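Local coordinates for Serine/threonine protein kinase (Mycobacterium tuberculosis, PDB 4ESQ) that is the extracellular sensor domain of a membrane receptor kinase that probably phosphorylates serine and threonine residues of proteins, at residues Arg157-Ala162 / Val166-Ala171. Numbering follows the deposited sequence.
Sequences RAMSVA and VVDVNA
Arg157 folds back over the strand pair to reach Asp168 and Val169. Its chain bends at chi2 (-78°) and chi3 (-76°), which turns the guanidinium toward 166-171, while CD of Arg157 rests 3.4 Å from OD1 of Asn170. NH1 and NH2 both close on a single oxygen, OD1 of Asp168, in an end-on salt bridge; the bond from Arg157 NH2 to Asp168 OD1, 2.8 Å, uses the syn lone pair. Arg157 NH1 also donates a hydrogen bond to Val169 O, 2.9 Å, coming from above the carbonyl plane although the oxygen lies in the guanidinium plane. That carbonyl therefore has two donors, the second being Ala158 N. Gly52 O takes a further bond from NH2, and Tyr62 OH and Ser57 N bond OD2 of Asp168, so both partners of this buried ion pair have further hydrogen bonds. Ala158 and Val169 exchange backbone bonds, both 2.8 Å between N and O. Met159, extended until its last bend, lays its CG 3.9 Å from CG1 of Val166 and brings its CE 3.6 Å from OD1 of Asp168. Ser160 and Val167 form the next hydrogen-bonded pair, the bond from Val167 N to Ser160 O nearly straight at 175°; Ser160 OG bonds Thr140 OG1. Val161 faces Val166 as a non-hydrogen-bonded pair, CA to CA 4.4 Å. The two segments form an antiparallel beta hairpin within the sheet of the PknH-like extracellular domain, sandwiched between helix 96-111, whose Phe102 meets Met159, and helix 179-192, whose Ile187 and Ile183 pack on Val167 and Val169 on the face shared with Ala158 and Ser160.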
ATOM      1  N   ARG A 157       3.099  -3.464   4.565  1.00 12.47           N
ATOM      2  CA  ARG A 157       2.630  -3.321   3.193  1.00 13.06           C
ATOM      3  C   ARG A 157       1.708  -4.494   2.879  1.00 11.37           C
ATOM      4  O   ARG A 157       1.977  -5.631   3.278  1.00 12.27           O
ATOM      5  CB  ARG A 157       3.813  -3.319   2.214  1.00 13.12           C
ATOM      6  CG  ARG A 157       4.669  -2.050   2.246  1.00 12.14           C
ATOM      7  CD  ARG A 157       4.006  -0.900   1.504  1.00 16.35           C
ATOM      8  NE  ARG A 157       4.095  -1.016   0.047  1.00 16.41           N
ATOM      9  CZ  ARG A 157       3.069  -1.279  -0.754  1.00 11.90           C
ATOM     10  NH1 ARG A 157       1.852  -1.488  -0.241  1.00 12.66           N
ATOM     11  NH2 ARG A 157       3.251  -1.342  -2.071  1.00 11.31           N
ATOM     12  N   ALA A 158       0.614  -4.227   2.175  1.00 10.04           N
ATOM     13  CA  ALA A 158      -0.227  -5.315   1.687  1.00 10.64           C
ATOM     14  C   ALA A 158      -0.659  -5.000   0.272  1.00 10.19           C
ATOM     15  O   ALA A 158      -1.008  -3.861  -0.042  1.00 12.78           O
ATOM     16  CB  ALA A 158      -1.443  -5.505   2.574  1.00 12.18           C
ATOM     17  N   MET A 159      -0.629  -6.011  -0.584  1.00  9.86           N
ATOM     18  CA  MET A 159      -1.145  -5.857  -1.937  1.00  9.70           C
ATOM     19  C   MET A 159      -2.001  -7.057  -2.265  1.00 12.38           C
ATOM     20  O   MET A 159      -1.660  -8.189  -1.920  1.00 12.51           O
ATOM     21  CB  MET A 159      -0.008  -5.739  -2.957  1.00 10.84           C
ATOM     22  CG  MET A 159      -0.488  -5.622  -4.402  1.00 11.17           C
ATOM     23  SD  MET A 159       0.872  -5.377  -5.570  1.00 14.62           S
ATOM     24  CE  MET A 159       1.438  -3.747  -5.082  1.00 17.03           C
ATOM     25  N   SER A 160      -3.121  -6.801  -2.921  1.00  9.96           N
ATOM     26  CA  SER A 160      -3.972  -7.884  -3.391  1.00 11.67           C
ATOM     27  C   SER A 160      -4.601  -7.474  -4.712  1.00 11.56           C
ATOM     28  O   SER A 160      -4.372  -6.365  -5.216  1.00 10.73           O
ATOM     29  CB  SER A 160      -5.049  -8.224  -2.354  1.00 14.11           C
ATOM     30  OG  SER A 160      -5.584  -9.533  -2.571  1.00 14.38           O
ATOM     31  N   VAL A 161      -5.391  -8.374  -5.281  1.00 11.85           N
ATOM     32  CA  VAL A 161      -6.070  -8.098  -6.531  1.00 10.52           C
ATOM     33  C   VAL A 161      -7.416  -8.788  -6.494  1.00 11.77           C
ATOM     34  O   VAL A 161      -7.540  -9.904  -5.981  1.00 13.92           O
ATOM     35  CB  VAL A 161      -5.252  -8.580  -7.742  1.00 12.27           C
ATOM     36  CG1 VAL A 161      -4.700  -9.981  -7.489  1.00 15.58           C
ATOM     37  CG2 VAL A 161      -6.088  -8.541  -9.023  1.00 14.57           C
ATOM     38  N   ALA A 162      -8.425  -8.099  -7.008  1.00 13.30           N
ATOM     39  CA  ALA A 162      -9.741  -8.686  -7.218  1.00 12.59           C
ATOM     40  C   ALA A 162     -10.277  -8.070  -8.502  1.00 14.50           C
ATOM     41  O   ALA A 162     -10.141  -6.866  -8.714  1.00 11.71           O
ATOM     42  CB  ALA A 162     -10.653  -8.382  -6.060  1.00 13.64           C
ATOM     43  N   VAL A 166      -6.112  -3.633  -8.480  1.00 10.69           N
ATOM     44  CA  VAL A 166      -5.056  -3.918  -7.517  1.00 11.60           C
ATOM     45  C   VAL A 166      -5.245  -3.063  -6.263  1.00 10.81           C
ATOM     46  O   VAL A 166      -5.521  -1.869  -6.348  1.00 11.28           O
ATOM     47  CB  VAL A 166      -3.665  -3.655  -8.114  1.00 12.10           C
ATOM     48  CG1 VAL A 166      -2.597  -3.710  -7.004  1.00 12.18           C
ATOM     49  CG2 VAL A 166      -3.368  -4.667  -9.221  1.00 12.57           C
ATOM     50  N   VAL A 167      -5.122  -3.695  -5.108  1.00 11.13           N
ATOM     51  CA  VAL A 167      -5.308  -3.029  -3.831  1.00  8.95           C
ATOM     52  C   VAL A 167      -3.911  -2.866  -3.243  1.00  9.08           C
ATOM     53  O   VAL A 167      -3.166  -3.835  -3.149  1.00 11.68           O
ATOM     54  CB  VAL A 167      -6.190  -3.888  -2.924  1.00  9.81           C
ATOM     55  CG1 VAL A 167      -6.380  -3.235  -1.559  1.00 11.53           C
ATOM     56  CG2 VAL A 167      -7.533  -4.109  -3.602  1.00 12.12           C
ATOM     57  N   ASP A 168      -3.548  -1.639  -2.874  1.00  9.21           N
ATOM     58  CA  ASP A 168      -2.166  -1.337  -2.508  1.00 12.13           C
ATOM     59  C   ASP A 168      -2.166  -0.512  -1.234  1.00 11.75           C
ATOM     60  O   ASP A 168      -2.557   0.654  -1.260  1.00 12.03           O
ATOM     61  CB  ASP A 168      -1.515  -0.548  -3.655  1.00 13.32           C
ATOM     62  CG  ASP A 168       0.002  -0.586  -3.627  1.00 15.08           C
ATOM     63  OD1 ASP A 168       0.573  -1.182  -2.697  1.00 15.78           O
ATOM     64  OD2 ASP A 168       0.622  -0.010  -4.556  1.00 14.73           O
ATOM     65  N   VAL A 169      -1.731  -1.114  -0.130  1.00  9.42           N
ATOM     66  CA  VAL A 169      -1.900  -0.512   1.200  1.00 10.12           C
ATOM     67  C   VAL A 169      -0.619  -0.458   2.036  1.00 11.37           C
ATOM     68  O   VAL A 169       0.148  -1.423   2.093  1.00 10.35           O
ATOM     69  CB  VAL A 169      -2.959  -1.294   1.998  1.00 10.97           C
ATOM     70  CG1 VAL A 169      -3.131  -0.707   3.400  1.00 12.75           C
ATOM     71  CG2 VAL A 169      -4.298  -1.318   1.242  1.00 10.78           C
ATOM     72  N   ASN A 170      -0.402   0.673   2.706  1.00 10.95           N
ATOM     73  CA  ASN A 170       0.693   0.814   3.657  1.00 11.70           C
ATOM     74  C   ASN A 170       0.090   1.286   4.959  1.00 12.01           C
ATOM     75  O   ASN A 170      -0.606   2.312   4.988  1.00 14.86           O
ATOM     76  CB  ASN A 170       1.718   1.832   3.140  1.00 12.63           C
ATOM     77  CG  ASN A 170       3.078   1.701   3.818  1.00 15.97           C
ATOM     78  OD1 ASN A 170       3.368   0.703   4.480  1.00 13.60           O
ATOM     79  ND2 ASN A 170       3.924   2.702   3.634  1.00 13.07           N
ATOM     80  N   ALA A 171       0.289   0.519   6.028  1.00  7.75           N
ATOM     81  CA  ALA A 171      -0.282   0.876   7.323  1.00  9.89           C
ATOM     82  C   ALA A 171       0.832   0.905   8.361  1.00 10.34           C
ATOM     83  O   ALA A 171       1.548  -0.085   8.533  1.00 11.60           O
ATOM     84  CB  ALA A 171      -1.371  -0.121   7.730  1.00 11.70           C
TER